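Local structure of isoaspartyl dipeptidase (Fervidobacterium islandicum, 7CDH) at residues A[62-66]-A[77-81]; A[90-96]-A[121-126]; A[190-196]-A[219-225]; A[282-288]-A[304-310]. The protein probably hydrolyses isoaspartyl (beta-aspartyl) dipeptides as a two-zinc M38 metallopeptidase of the amidohydrolase family, consistent with a part in protein repair. One frame throughout, in Å; residues are numbered along the deposited sequence.

Contact 1. Residues A[62-66]-A[77-81]; sequences VHITG and TPELK. With ZN (zinc ion), chain L.
L80 brings one methyl to both aliphatic side chains of 62-66: its CD2 lies 4.1 Å from CG2 of I64 and 4.2 Å from CG1 of V62. The V62 and L80 side chains cross at about a right angle, whereas I64 meets L80 more slantwise. With CG of L80 anti to the backbone N (chi1 -179°), the branch is carried over to these two methyls, while the longer arm of I64, CG1 and CD1, leads off the other way. Beneath this apolar touch the backbones are tied by L80 N donating to I64 O at 2.9 Å; the bond is nearly straight at the hydrogen (172°), although the donor stands above the carbonyl plane. E79 adds its CB, which rests 3.5 Å from I64 O. The chain 63-66 is a type I turn closed by G66 N bonding H63 O, and G66 CA makes CA-H...O contacts with the carbonyl oxygens of T77 and P78, on the side where a side chain would meet T77 O. T77 approaches with OG1, whose hydroxyl bonds Q287 O and G67 N, at 3.6 Å from G66 CA. At the start of the turn, H63 takes no part in the packing on 77-81 and binds zinc through NE2 at 2.3 Å, beside H61; this His-X-His pair at the end of a barrel strand is a hallmark of the amidohydrolase family. The loop lies between strand 61-62 and helix 82-86, with I64 packed on L109 and A113 of helix 106-118, V62 on V93 of strand 90-95, and F385 of the second subunit against T77 and P78.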
loop_
_atom_site.group_PDB
_atom_site.type_symbol
_atom_site.label_atom_id
_atom_site.label_comp_id
_atom_site.label_asym_id
_atom_site.label_seq_id
_atom_site.Cartn_x
_atom_site.Cartn_y
_atom_site.Cartn_z
ATOM N N VAL A 62 -1.456 -7.367 33.063
ATOM C CA VAL A 62 -0.192 -6.655 33.434
ATOM C C VAL A 62 0.390 -5.904 32.232
ATOM O O VAL A 62 0.518 -6.468 31.153
ATOM C CB VAL A 62 0.840 -7.630 34.009
ATOM C CG1 VAL A 62 2.099 -6.911 34.434
ATOM C CG2 VAL A 62 0.246 -8.392 35.171
ATOM N N HIS A 63 0.727 -4.637 32.418
ATOM C CA HIS A 63 1.436 -3.840 31.396
ATOM C C HIS A 63 2.903 -4.179 31.504
ATOM O O HIS A 63 3.598 -3.357 32.006
ATOM C CB HIS A 63 1.116 -2.359 31.555
ATOM C CG HIS A 63 -0.328 -2.103 31.298
ATOM N ND1 HIS A 63 -0.863 -2.159 30.045
ATOM C CD2 HIS A 63 -1.364 -1.851 32.131
ATOM C CE1 HIS A 63 -2.167 -1.898 30.102
ATOM N NE2 HIS A 63 -2.503 -1.709 31.370
ATOM N N ILE A 64 3.309 -5.370 31.061
ATOM C CA ILE A 64 4.688 -5.881 31.245
ATOM C C ILE A 64 5.743 -4.945 30.615
ATOM O O ILE A 64 6.910 -4.943 31.130
ATOM C CB ILE A 64 4.801 -7.316 30.725
ATOM C CG1 ILE A 64 4.570 -7.471 29.220
ATOM C CG2 ILE A 64 3.882 -8.214 31.528
ATOM C CD1 ILE A 64 4.791 -8.930 28.730
ATOM N N THR A 65 5.417 -4.169 29.574
ATOM C CA THR A 65 6.424 -3.292 28.913
ATOM C C THR A 65 6.431 -1.889 29.524
ATOM O O THR A 65 7.292 -1.093 29.158
ATOM C CB THR A 65 6.233 -3.182 27.401
ATOM O OG1 THR A 65 5.033 -2.468 27.144
ATOM C CG2 THR A 65 6.241 -4.529 26.733
ATOM N N GLY A 66 5.551 -1.614 30.467
ATOM C CA GLY A 66 5.310 -0.258 30.971
ATOM C C GLY A 66 4.051 0.297 30.362
ATOM O O GLY A 66 3.631 -0.193 29.316
ATOM N N THR A 77 5.541 4.645 32.494
ATOM C CA THR A 77 6.028 3.859 33.646
ATOM C C THR A 77 7.065 2.858 33.174
ATOM O O THR A 77 7.114 2.494 32.003
ATOM C CB THR A 77 4.873 3.163 34.371
ATOM O OG1 THR A 77 4.370 2.237 33.414
ATOM C CG2 THR A 77 3.822 4.127 34.877
ATOM N N PRO A 78 7.917 2.372 34.093
ATOM C CA PRO A 78 8.927 1.394 33.734
ATOM C C PRO A 78 8.307 0.026 33.412
ATOM O O PRO A 78 7.172 -0.210 33.738
ATOM C CB PRO A 78 9.884 1.341 34.940
ATOM C CG PRO A 78 9.204 2.075 36.072
ATOM C CD PRO A 78 8.008 2.805 35.496
ATOM N N GLU A 79 9.096 -0.839 32.780
ATOM C CA GLU A 79 8.706 -2.222 32.450
ATOM C C GLU A 79 8.669 -3.044 33.752
ATOM O O GLU A 79 9.156 -2.584 34.765
ATOM C CB GLU A 79 9.585 -2.741 31.307
ATOM C CG GLU A 79 10.987 -3.184 31.666
ATOM C CD GLU A 79 11.704 -3.952 30.556
ATOM O OE1 GLU A 79 11.061 -4.247 29.536
ATOM O OE2 GLU A 79 12.901 -4.278 30.706
ATOM N N LEU A 80 7.992 -4.184 33.732
ATOM C CA LEU A 80 7.863 -5.102 34.883
ATOM C C LEU A 80 9.220 -5.708 35.171
ATOM O O LEU A 80 9.888 -6.087 34.200
ATOM C CB LEU A 80 6.903 -6.217 34.483
ATOM C CG LEU A 80 6.644 -7.236 35.577
ATOM C CD1 LEU A 80 5.839 -6.604 36.698
ATOM C CD2 LEU A 80 5.929 -8.444 35.019
ATOM N N LYS A 81 9.597 -5.872 36.437
ATOM C CA LYS A 81 10.811 -6.674 36.778
ATOM C C LYS A 81 10.341 -8.090 37.138
ATOM O O LYS A 81 9.348 -8.198 37.865
ATOM C CB LYS A 81 11.594 -6.044 37.927
ATOM C CG LYS A 81 11.590 -4.520 38.014
ATOM C CD LYS A 81 12.906 -3.866 37.594
ATOM C CE LYS A 81 13.907 -3.681 38.718
ATOM N NZ LYS A 81 13.285 -3.088 39.929
HETATM ZN ZN ZN L . -4.702 -1.925 32.114
#

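Contact 2. Residues A[90-96]-A[121-126]; sequences VTTVVGC and LNTFIY
Y126 lays the CE2 side of its ring against CG1 of V94 at 3.6 Å, while CD2 meets CB of C96; both carbons come at the ring obliquely. The ring gets there with CG anti to its own carbonyl carbon (chi1 -63°), which brings the ring alongside V94 and C96. F124 makes a lighter touch, CG2 of T92 lying at the edge of its ring, 4.0 Å from CE1. Beneath these side chains the strands run parallel, axes 4.4 Å apart and directions 18° apart, and the bonds alternate: V93 N to N122 O, F124 N to V93 O, G95 N to F124 O and Y126 N to G95 O at 3.0 Å. At the start of the ladder T91 O is gripped twice by N122, by its backbone N at 3.1 Å and by ND2 at 2.6 Å, from opposite faces of the carbonyl plane. A leucine in place of N122 would probably cost T91 O its side-chain donor and put a methyl where the amide now bonds. Helix 106-118 connects the two strands as a beta-alpha-beta unit of the barrel and receives L121, T123 and I125; strand 151-159 flanks strand 122-127, its I152 touching V94, F124 and Y126.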
loop_
_atom_site.group_PDB
_atom_site.type_symbol
_atom_site.label_atom_id
_atom_site.label_comp_id
_atom_site.label_asym_id
_atom_site.label_seq_id
_atom_site.Cartn_x
_atom_site.Cartn_y
_atom_site.Cartn_z
ATOM N N VAL A 90 3.310 -14.374 41.735
ATOM C CA VAL A 90 2.746 -14.427 40.355
ATOM C C VAL A 90 3.678 -15.227 39.446
ATOM O O VAL A 90 4.797 -14.776 39.218
ATOM C CB VAL A 90 2.535 -13.003 39.837
ATOM C CG1 VAL A 90 2.062 -13.018 38.396
ATOM C CG2 VAL A 90 1.558 -12.253 40.742
ATOM N N THR A 91 3.233 -16.379 38.961
ATOM C CA THR A 91 4.024 -17.288 38.097
ATOM C C THR A 91 3.506 -17.212 36.652
ATOM O O THR A 91 4.116 -17.787 35.755
ATOM C CB THR A 91 3.976 -18.738 38.626
ATOM O OG1 THR A 91 2.629 -19.155 38.862
ATOM C CG2 THR A 91 4.760 -18.909 39.901
ATOM N N THR A 92 2.352 -16.615 36.434
ATOM C CA THR A 92 1.793 -16.477 35.089
ATOM C C THR A 92 1.268 -15.064 34.962
ATOM O O THR A 92 0.609 -14.572 35.903
ATOM C CB THR A 92 0.720 -17.509 34.773
ATOM O OG1 THR A 92 1.326 -18.802 34.802
ATOM C CG2 THR A 92 0.087 -17.262 33.419
ATOM N N VAL A 93 1.591 -14.446 33.830
ATOM C CA VAL A 93 1.228 -13.044 33.512
ATOM C C VAL A 93 0.648 -13.026 32.104
ATOM O O VAL A 93 1.085 -13.783 31.266
ATOM C CB VAL A 93 2.493 -12.197 33.705
ATOM C CG1 VAL A 93 2.651 -11.090 32.700
ATOM C CG2 VAL A 93 2.537 -11.647 35.119
ATOM N N VAL A 94 -0.374 -12.227 31.899
ATOM C CA VAL A 94 -0.945 -11.919 30.571
ATOM C C VAL A 94 -0.722 -10.436 30.361
ATOM O O VAL A 94 -1.294 -9.631 31.163
ATOM C CB VAL A 94 -2.426 -12.289 30.451
ATOM C CG1 VAL A 94 -2.852 -12.174 29.001
ATOM C CG2 VAL A 94 -2.705 -13.696 30.940
ATOM N N GLY A 95 0.126 -10.122 29.369
ATOM C CA GLY A 95 0.608 -8.758 29.066
ATOM C C GLY A 95 -0.235 -8.120 27.988
ATOM O O GLY A 95 -0.569 -8.804 27.002
ATOM N N CYS A 96 -0.573 -6.852 28.148
ATOM C CA CYS A 96 -1.249 -6.066 27.102
ATOM C C CYS A 96 -0.656 -4.659 27.020
ATOM O O CYS A 96 0.130 -4.275 27.927
ATOM C CB CYS A 96 -2.732 -5.999 27.410
ATOM S SG CYS A 96 -3.079 -5.270 29.030
ATOM N N LEU A 121 9.274 -17.325 34.137
ATOM C CA LEU A 121 7.837 -16.950 34.200
ATOM C C LEU A 121 7.074 -17.637 33.053
ATOM O O LEU A 121 7.704 -18.247 32.190
ATOM C CB LEU A 121 7.774 -15.432 34.122
ATOM C CG LEU A 121 6.685 -14.766 34.932
ATOM C CD1 LEU A 121 6.848 -15.088 36.407
ATOM C CD2 LEU A 121 6.698 -13.262 34.685
ATOM N N ASN A 122 5.745 -17.644 33.113
ATOM C CA ASN A 122 4.828 -18.122 32.041
ATOM C C ASN A 122 4.091 -16.881 31.578
ATOM O O ASN A 122 3.599 -16.125 32.496
ATOM C CB ASN A 122 3.775 -19.121 32.538
ATOM C CG ASN A 122 4.380 -20.271 33.314
ATOM O OD1 ASN A 122 4.755 -21.295 32.732
ATOM N ND2 ASN A 122 4.472 -20.103 34.619
ATOM N N THR A 123 4.065 -16.629 30.269
ATOM C CA THR A 123 3.582 -15.337 29.716
ATOM C C THR A 123 2.693 -15.579 28.507
ATOM O O THR A 123 3.013 -16.468 27.697
ATOM C CB THR A 123 4.748 -14.454 29.268
ATOM O OG1 THR A 123 5.448 -15.155 28.228
ATOM C CG2 THR A 123 5.684 -14.190 30.407
ATOM N N PHE A 124 1.678 -14.738 28.370
ATOM C CA PHE A 124 0.808 -14.663 27.184
ATOM C C PHE A 124 0.557 -13.187 26.958
ATOM O O PHE A 124 0.753 -12.378 27.880
ATOM C CB PHE A 124 -0.488 -15.455 27.369
ATOM C CG PHE A 124 -0.238 -16.870 27.820
ATOM C CD1 PHE A 124 -0.072 -17.159 29.157
ATOM C CD2 PHE A 124 -0.057 -17.887 26.896
ATOM C CE1 PHE A 124 0.282 -18.436 29.565
ATOM C CE2 PHE A 124 0.201 -19.184 27.309
ATOM C CZ PHE A 124 0.396 -19.451 28.641
ATOM N N ILE A 125 0.143 -12.837 25.753
ATOM C CA ILE A 125 -0.092 -11.411 25.448
ATOM C C ILE A 125 -1.431 -11.318 24.738
ATOM O O ILE A 125 -1.872 -12.301 24.172
ATOM C CB ILE A 125 1.089 -10.837 24.639
ATOM C CG1 ILE A 125 1.205 -11.454 23.249
ATOM C CG2 ILE A 125 2.392 -11.021 25.409
ATOM C CD1 ILE A 125 2.150 -10.719 22.358
ATOM N N TYR A 126 -2.013 -10.144 24.785
ATOM C CA TYR A 126 -3.024 -9.668 23.830
ATOM C C TYR A 126 -2.332 -8.957 22.669
ATOM O O TYR A 126 -1.251 -8.398 22.835
ATOM C CB TYR A 126 -3.940 -8.676 24.536
ATOM C CG TYR A 126 -4.737 -9.227 25.688
ATOM C CD1 TYR A 126 -5.963 -9.804 25.473
ATOM C CD2 TYR A 126 -4.314 -9.098 26.993
ATOM C CE1 TYR A 126 -6.747 -10.250 26.522
ATOM C CE2 TYR A 126 -5.079 -9.535 28.055
ATOM C CZ TYR A 126 -6.305 -10.109 27.815
ATOM O OH TYR A 126 -7.102 -10.543 28.816
#

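Contact 3. Residues A[190-196]-A[219-225]; sequences GIVNFHV and HLYPTHM. With ZN (zinc ion), chain K.
Y221 O takes two bonds from strand 191-196, from ND2 of N193 at 3.0 Å and from F194 N at 3.2 Å, which reach it from opposite faces of its carbonyl plane. CG of N193 is anti to the backbone N (chi1 178°), and the amide thereby swings across to the neighbouring strand, with Y221 O lying close to the plane of that amide; OD1 is held by H61 ND1. The strands pair in parallel at 26°, through V192 N to H219 O, Y221 N to V192 O and T223 N to F194 O. At the far end H219 ND1 donates to G190 O at 2.9 Å, bent to 142°. A phenylalanine at H219 would probably leave G190 O without this donor and the ring free to shift. At the other end H195 ND1 and H224 NE2 bind one zinc, at 2.1 and 2.3 Å, their rings oblique at 4.7 Å between centroids; D161 and T248 hold the other nitrogens, and E156 completes the set of protein ligands. F194 lies alongside L220, and V196 alongside P222. Helix 204-212 links these barrel strands, helix 169-186 packs on V192, F194 and L220, and helix 229-240 on V196, L220, P222 and M225.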
loop_
_atom_site.group_PDB
_atom_site.type_symbol
_atom_site.label_atom_id
_atom_site.label_comp_id
_atom_site.label_asym_id
_atom_site.label_seq_id
_atom_site.Cartn_x
_atom_site.Cartn_y
_atom_site.Cartn_z
ATOM N N GLY A 190 -9.461 -17.068 22.677
ATOM C CA GLY A 190 -9.937 -15.905 21.918
ATOM C C GLY A 190 -10.654 -14.908 22.800
ATOM O O GLY A 190 -11.851 -14.743 22.623
ATOM N N ILE A 191 -9.943 -14.259 23.715
ATOM C CA ILE A 191 -10.555 -13.344 24.714
ATOM C C ILE A 191 -10.564 -11.930 24.130
ATOM O O ILE A 191 -9.602 -11.551 23.467
ATOM C CB ILE A 191 -9.781 -13.426 26.043
ATOM C CG1 ILE A 191 -9.804 -14.845 26.625
ATOM C CG2 ILE A 191 -10.289 -12.395 27.036
ATOM C CD1 ILE A 191 -11.172 -15.521 26.578
ATOM N N VAL A 192 -11.661 -11.213 24.272
ATOM C CA VAL A 192 -11.673 -9.736 24.150
ATOM C C VAL A 192 -11.676 -9.210 25.585
ATOM O O VAL A 192 -12.606 -9.527 26.287
ATOM C CB VAL A 192 -12.881 -9.221 23.347
ATOM C CG1 VAL A 192 -12.851 -7.706 23.188
ATOM C CG2 VAL A 192 -12.968 -9.909 21.998
ATOM N N ASN A 193 -10.638 -8.470 25.977
ATOM C CA ASN A 193 -10.527 -7.789 27.281
ATOM C C ASN A 193 -10.981 -6.345 27.061
ATOM O O ASN A 193 -10.381 -5.637 26.215
ATOM C CB ASN A 193 -9.117 -7.955 27.841
ATOM C CG ASN A 193 -8.876 -7.245 29.155
ATOM O OD1 ASN A 193 -7.849 -6.606 29.331
ATOM N ND2 ASN A 193 -9.770 -7.411 30.107
ATOM N N PHE A 194 -12.043 -5.938 27.756
ATOM C CA PHE A 194 -12.595 -4.565 27.684
ATOM C C PHE A 194 -12.076 -3.802 28.891
ATOM O O PHE A 194 -12.329 -4.252 30.016
ATOM C CB PHE A 194 -14.121 -4.570 27.685
ATOM C CG PHE A 194 -14.704 -5.191 26.454
ATOM C CD1 PHE A 194 -14.747 -4.494 25.263
ATOM C CD2 PHE A 194 -15.155 -6.492 26.469
ATOM C CE1 PHE A 194 -15.263 -5.080 24.121
ATOM C CE2 PHE A 194 -15.663 -7.082 25.318
ATOM C CZ PHE A 194 -15.719 -6.370 24.151
ATOM N N HIS A 195 -11.336 -2.720 28.651
ATOM C CA HIS A 195 -11.160 -1.657 29.656
ATOM C C HIS A 195 -12.488 -0.923 29.792
ATOM O O HIS A 195 -12.926 -0.284 28.819
ATOM C CB HIS A 195 -10.035 -0.712 29.279
ATOM C CG HIS A 195 -10.029 0.524 30.102
ATOM N ND1 HIS A 195 -9.206 0.658 31.196
ATOM C CD2 HIS A 195 -10.788 1.644 30.027
ATOM C CE1 HIS A 195 -9.437 1.844 31.744
ATOM N NE2 HIS A 195 -10.403 2.483 31.041
ATOM N N VAL A 196 -13.118 -1.009 30.959
ATOM C CA VAL A 196 -14.393 -0.283 31.171
ATOM C C VAL A 196 -14.124 0.943 32.027
ATOM O O VAL A 196 -13.683 0.790 33.168
ATOM C CB VAL A 196 -15.483 -1.156 31.801
ATOM C CG1 VAL A 196 -16.782 -0.369 31.864
ATOM C CG2 VAL A 196 -15.668 -2.458 31.042
ATOM N N HIS A 219 -16.118 -15.217 25.678
ATOM C CA HIS A 219 -15.044 -14.465 25.001
ATOM C C HIS A 219 -14.952 -13.052 25.577
ATOM O O HIS A 219 -14.000 -12.377 25.226
ATOM C CB HIS A 219 -15.303 -14.415 23.496
ATOM C CG HIS A 219 -15.313 -15.758 22.857
ATOM N ND1 HIS A 219 -14.145 -16.496 22.665
ATOM C CD2 HIS A 219 -16.341 -16.496 22.370
ATOM C CE1 HIS A 219 -14.458 -17.638 22.076
ATOM N NE2 HIS A 219 -15.810 -17.668 21.899
ATOM N N LEU A 220 -15.942 -12.606 26.354
ATOM C CA LEU A 220 -16.111 -11.183 26.735
ATOM C C LEU A 220 -15.708 -11.046 28.190
ATOM O O LEU A 220 -16.377 -11.587 29.043
ATOM C CB LEU A 220 -17.550 -10.728 26.527
ATOM C CG LEU A 220 -18.186 -11.062 25.179
ATOM C CD1 LEU A 220 -19.639 -10.593 25.158
ATOM C CD2 LEU A 220 -17.404 -10.475 23.999
ATOM N N TYR A 221 -14.639 -10.315 28.432
ATOM C CA TYR A 221 -13.914 -10.319 29.704
ATOM C C TYR A 221 -13.673 -8.874 30.062
ATOM O O TYR A 221 -12.616 -8.354 29.767
ATOM C CB TYR A 221 -12.613 -11.074 29.489
ATOM C CG TYR A 221 -11.796 -11.309 30.725
ATOM C CD1 TYR A 221 -12.361 -11.816 31.887
ATOM C CD2 TYR A 221 -10.435 -11.093 30.709
ATOM C CE1 TYR A 221 -11.591 -12.079 33.011
ATOM C CE2 TYR A 221 -9.652 -11.342 31.822
ATOM C CZ TYR A 221 -10.228 -11.833 32.978
ATOM O OH TYR A 221 -9.420 -12.103 34.041
ATOM N N PRO A 222 -14.668 -8.171 30.632
ATOM C CA PRO A 222 -14.477 -6.784 31.060
ATOM C C PRO A 222 -13.620 -6.691 32.327
ATOM O O PRO A 222 -13.751 -7.558 33.118
ATOM C CB PRO A 222 -15.903 -6.324 31.343
ATOM C CG PRO A 222 -16.600 -7.578 31.811
ATOM C CD PRO A 222 -16.027 -8.659 30.909
ATOM N N THR A 223 -12.820 -5.635 32.500
ATOM C CA THR A 223 -12.036 -5.388 33.740
ATOM C C THR A 223 -12.469 -4.042 34.344
ATOM O O THR A 223 -13.339 -3.386 33.749
ATOM C CB THR A 223 -10.526 -5.537 33.481
ATOM O OG1 THR A 223 -9.850 -5.420 34.740
ATOM C CG2 THR A 223 -9.979 -4.523 32.502
ATOM N N HIS A 224 -11.886 -3.662 35.488
ATOM C CA HIS A 224 -12.253 -2.463 36.288
ATOM C C HIS A 224 -13.712 -2.557 36.717
ATOM O O HIS A 224 -14.349 -1.556 36.856
ATOM C CB HIS A 224 -11.991 -1.157 35.520
ATOM C CG HIS A 224 -10.629 -1.172 34.936
ATOM N ND1 HIS A 224 -9.529 -1.487 35.700
ATOM C CD2 HIS A 224 -10.200 -1.026 33.670
ATOM C CE1 HIS A 224 -8.467 -1.531 34.934
ATOM N NE2 HIS A 224 -8.853 -1.247 33.693
ATOM N N MET A 225 -14.209 -3.757 36.900
ATOM C CA MET A 225 -15.641 -3.999 37.184
ATOM C C MET A 225 -15.978 -3.766 38.668
ATOM O O MET A 225 -17.147 -3.774 38.948
ATOM C CB MET A 225 -16.000 -5.407 36.728
ATOM C CG MET A 225 -16.000 -5.472 35.213
ATOM S SD MET A 225 -17.117 -4.276 34.435
ATOM C CE MET A 225 -18.704 -4.938 34.940
HETATM ZN ZN ZN K . -7.577 -0.496 31.896
#

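Contact 4. Residues A[282-288]-A[304-310]; sequences ISSDGQG and VGSVSAV. With ZN (zinc ion), chain L.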
loop_
_atom_site.group_PDB
_atom_site.type_symbol
_atom_site.label_atom_id
_atom_site.label_comp_id
_atom_site.label_asym_id
_atom_site.label_seq_id
_atom_site.Cartn_x
_atom_site.Cartn_y
_atom_site.Cartn_z
ATOM N N ILE A 282 -9.322 -11.360 39.725
ATOM C CA ILE A 282 -8.632 -10.077 40.001
ATOM C C ILE A 282 -7.333 -9.978 39.182
ATOM O O ILE A 282 -6.738 -11.030 38.769
ATOM C CB ILE A 282 -8.387 -9.923 41.510
ATOM C CG1 ILE A 282 -7.474 -11.018 42.058
ATOM C CG2 ILE A 282 -9.720 -9.851 42.240
ATOM C CD1 ILE A 282 -6.919 -10.706 43.431
ATOM N N SER A 283 -6.889 -8.737 38.982
ATOM C CA SER A 283 -5.638 -8.410 38.250
ATOM C C SER A 283 -4.971 -7.173 38.867
ATOM O O SER A 283 -5.684 -6.287 39.395
ATOM C CB SER A 283 -5.944 -8.229 36.786
ATOM O OG SER A 283 -6.745 -7.073 36.567
ATOM N N SER A 284 -3.648 -7.093 38.801
ATOM C CA SER A 284 -2.885 -5.962 39.398
ATOM C C SER A 284 -3.102 -4.715 38.571
ATOM O O SER A 284 -3.151 -3.600 39.168
ATOM C CB SER A 284 -1.435 -6.252 39.483
ATOM O OG SER A 284 -0.947 -6.731 38.238
ATOM N N ASP A 285 -3.205 -4.890 37.253
ATOM C CA ASP A 285 -2.967 -3.784 36.295
ATOM C C ASP A 285 -1.535 -3.273 36.521
ATOM O O ASP A 285 -1.326 -2.051 36.613
ATOM C CB ASP A 285 -4.004 -2.681 36.498
ATOM C CG ASP A 285 -4.241 -1.888 35.237
ATOM O OD1 ASP A 285 -3.698 -2.308 34.225
ATOM O OD2 ASP A 285 -5.010 -0.897 35.265
ATOM N N GLY A 286 -0.601 -4.195 36.713
ATOM C CA GLY A 286 0.763 -3.865 37.140
ATOM C C GLY A 286 1.442 -2.983 36.113
ATOM O O GLY A 286 1.224 -3.254 34.930
ATOM N N GLN A 287 2.241 -2.008 36.574
ATOM C CA GLN A 287 2.927 -0.950 35.769
ATOM C C GLN A 287 1.904 0.023 35.153
ATOM O O GLN A 287 2.324 0.954 34.459
ATOM C CB GLN A 287 3.827 -1.575 34.707
ATOM C CG GLN A 287 4.698 -2.669 35.283
ATOM C CD GLN A 287 5.448 -2.196 36.508
ATOM O OE1 GLN A 287 5.352 -2.763 37.594
ATOM N NE2 GLN A 287 6.201 -1.128 36.341
ATOM N N GLY A 288 0.607 -0.187 35.385
ATOM C CA GLY A 288 -0.445 0.740 34.947
ATOM C C GLY A 288 -0.263 2.095 35.608
ATOM O O GLY A 288 0.560 2.190 36.553
ATOM N N VAL A 304 1.336 3.813 40.199
ATOM C CA VAL A 304 1.764 2.616 39.392
ATOM C C VAL A 304 1.205 1.300 39.987
ATOM O O VAL A 304 1.584 0.925 41.085
ATOM C CB VAL A 304 3.310 2.525 39.304
ATOM C CG1 VAL A 304 3.771 1.573 38.213
ATOM C CG2 VAL A 304 3.981 3.883 39.138
ATOM N N GLY A 305 0.411 0.541 39.239
ATOM C CA GLY A 305 0.079 -0.845 39.604
ATOM C C GLY A 305 1.325 -1.636 40.004
ATOM O O GLY A 305 2.335 -1.538 39.304
ATOM N N SER A 306 1.237 -2.441 41.076
ATOM C CA SER A 306 2.216 -3.500 41.438
ATOM C C SER A 306 1.539 -4.871 41.324
ATOM O O SER A 306 0.388 -4.967 41.710
ATOM C CB SER A 306 2.803 -3.290 42.818
ATOM O OG SER A 306 3.923 -4.170 43.016
ATOM N N VAL A 307 2.243 -5.867 40.797
ATOM C CA VAL A 307 1.786 -7.276 40.780
ATOM C C VAL A 307 1.652 -7.778 42.236
ATOM O O VAL A 307 0.921 -8.775 42.445
ATOM C CB VAL A 307 2.695 -8.189 39.940
ATOM C CG1 VAL A 307 2.614 -7.841 38.473
ATOM C CG2 VAL A 307 4.128 -8.155 40.415
ATOM N N SER A 308 2.301 -7.115 43.202
ATOM C CA SER A 308 2.130 -7.381 44.658
ATOM C C SER A 308 0.646 -7.225 45.058
ATOM O O SER A 308 0.202 -7.892 46.034
ATOM C CB SER A 308 3.050 -6.519 45.502
ATOM O OG SER A 308 2.545 -5.196 45.637
ATOM N N ALA A 309 -0.130 -6.450 44.307
ATOM C CA ALA A 309 -1.556 -6.263 44.620
ATOM C C ALA A 309 -2.305 -7.607 44.684
ATOM O O ALA A 309 -3.352 -7.651 45.338
ATOM C CB ALA A 309 -2.193 -5.350 43.617
ATOM N N VAL A 310 -1.839 -8.665 44.034
ATOM C CA VAL A 310 -2.688 -9.870 43.881
ATOM C C VAL A 310 -2.730 -10.611 45.229
ATOM O O VAL A 310 -3.837 -10.921 45.735
ATOM C CB VAL A 310 -2.218 -10.762 42.725
ATOM C CG1 VAL A 310 -2.801 -12.161 42.848
ATOM C CG2 VAL A 310 -2.599 -10.150 41.380
HETATM ZN ZN ZN L . -4.702 -1.925 32.114
HETATM O O HOH W 1 4.391 -4.642 39.381
#
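Backbone pairing joins the type II turn 285-288 to the loop before helix 309-318: Q287 N donates to G305 O at 2.8 Å, and G305 N to G288 O at 3.2 Å, both donors standing well above the carbonyl planes. G305 passes close to the turn, its CA making a CA-H...O contact with D285 O, on the side where a side chain would run into that oxygen. S284 faces the other loop with CB at 3.6 Å from V307 CA. Its OG sits between the backbone N and the carbonyl carbon (chi1 49°), a placement that turns it toward CG1 of V307, 3.7 Å away; the hydroxyl bonds D59 OD2 and takes a weak bond from G286 N. V304 drapes CG1 over the backbone of Q287, 3.6 Å from its CA, though V304 is poorly ordered. Bent at chi2 (-52°), the Q287 side chain folds back so that OE1 accepts from a water, 2.8 Å away, which in turn accepts from V307 N, while NE2 donates to P78 O. Farther along, I282 offers CD1 to the carbonyl and CG1 of V310. The D285 carboxylate takes little part in the packing and binds the metal: OD1 lies 2.4 Å from zinc, with OD2 standing farther off, so one oxygen does the binding. The chemistry is thus divided. The turn is closed by G288 N to D285 O and tied to the neighbouring loop by the amide bonds and the water, which probably help to hold it in shape. It delivers the carboxylate to a site completed by H61, H63 and E156, probably serving the active centre as in other amidohydrolases.

Contacts 1, 3 and 4 supply ligands to a two-zinc centre at the ends of barrel strands. Contacts 1 and 4 share one zinc ion, contact 3 holds the other, the two ions lying 3.2 Å apart, and E156 binds both. T77 OG1 and Q287 O at 2.6 Å and H63 N to G286 O at 2.9 Å knit contact 4 to contact 1. Contact 2 backs the site as second shell: C96 O receives H63 ND1 at 3.2 Å, and V62 N meets V94 O at 3.0 Å. Between contacts 2 and 3, Y126 OH packs on N193 CB. Contacts 1 and 3 stay apart, nearest atoms about 7 Å; H224 CE1 comes 3.5 Å from D285 OD2, joining contacts 3 and 4.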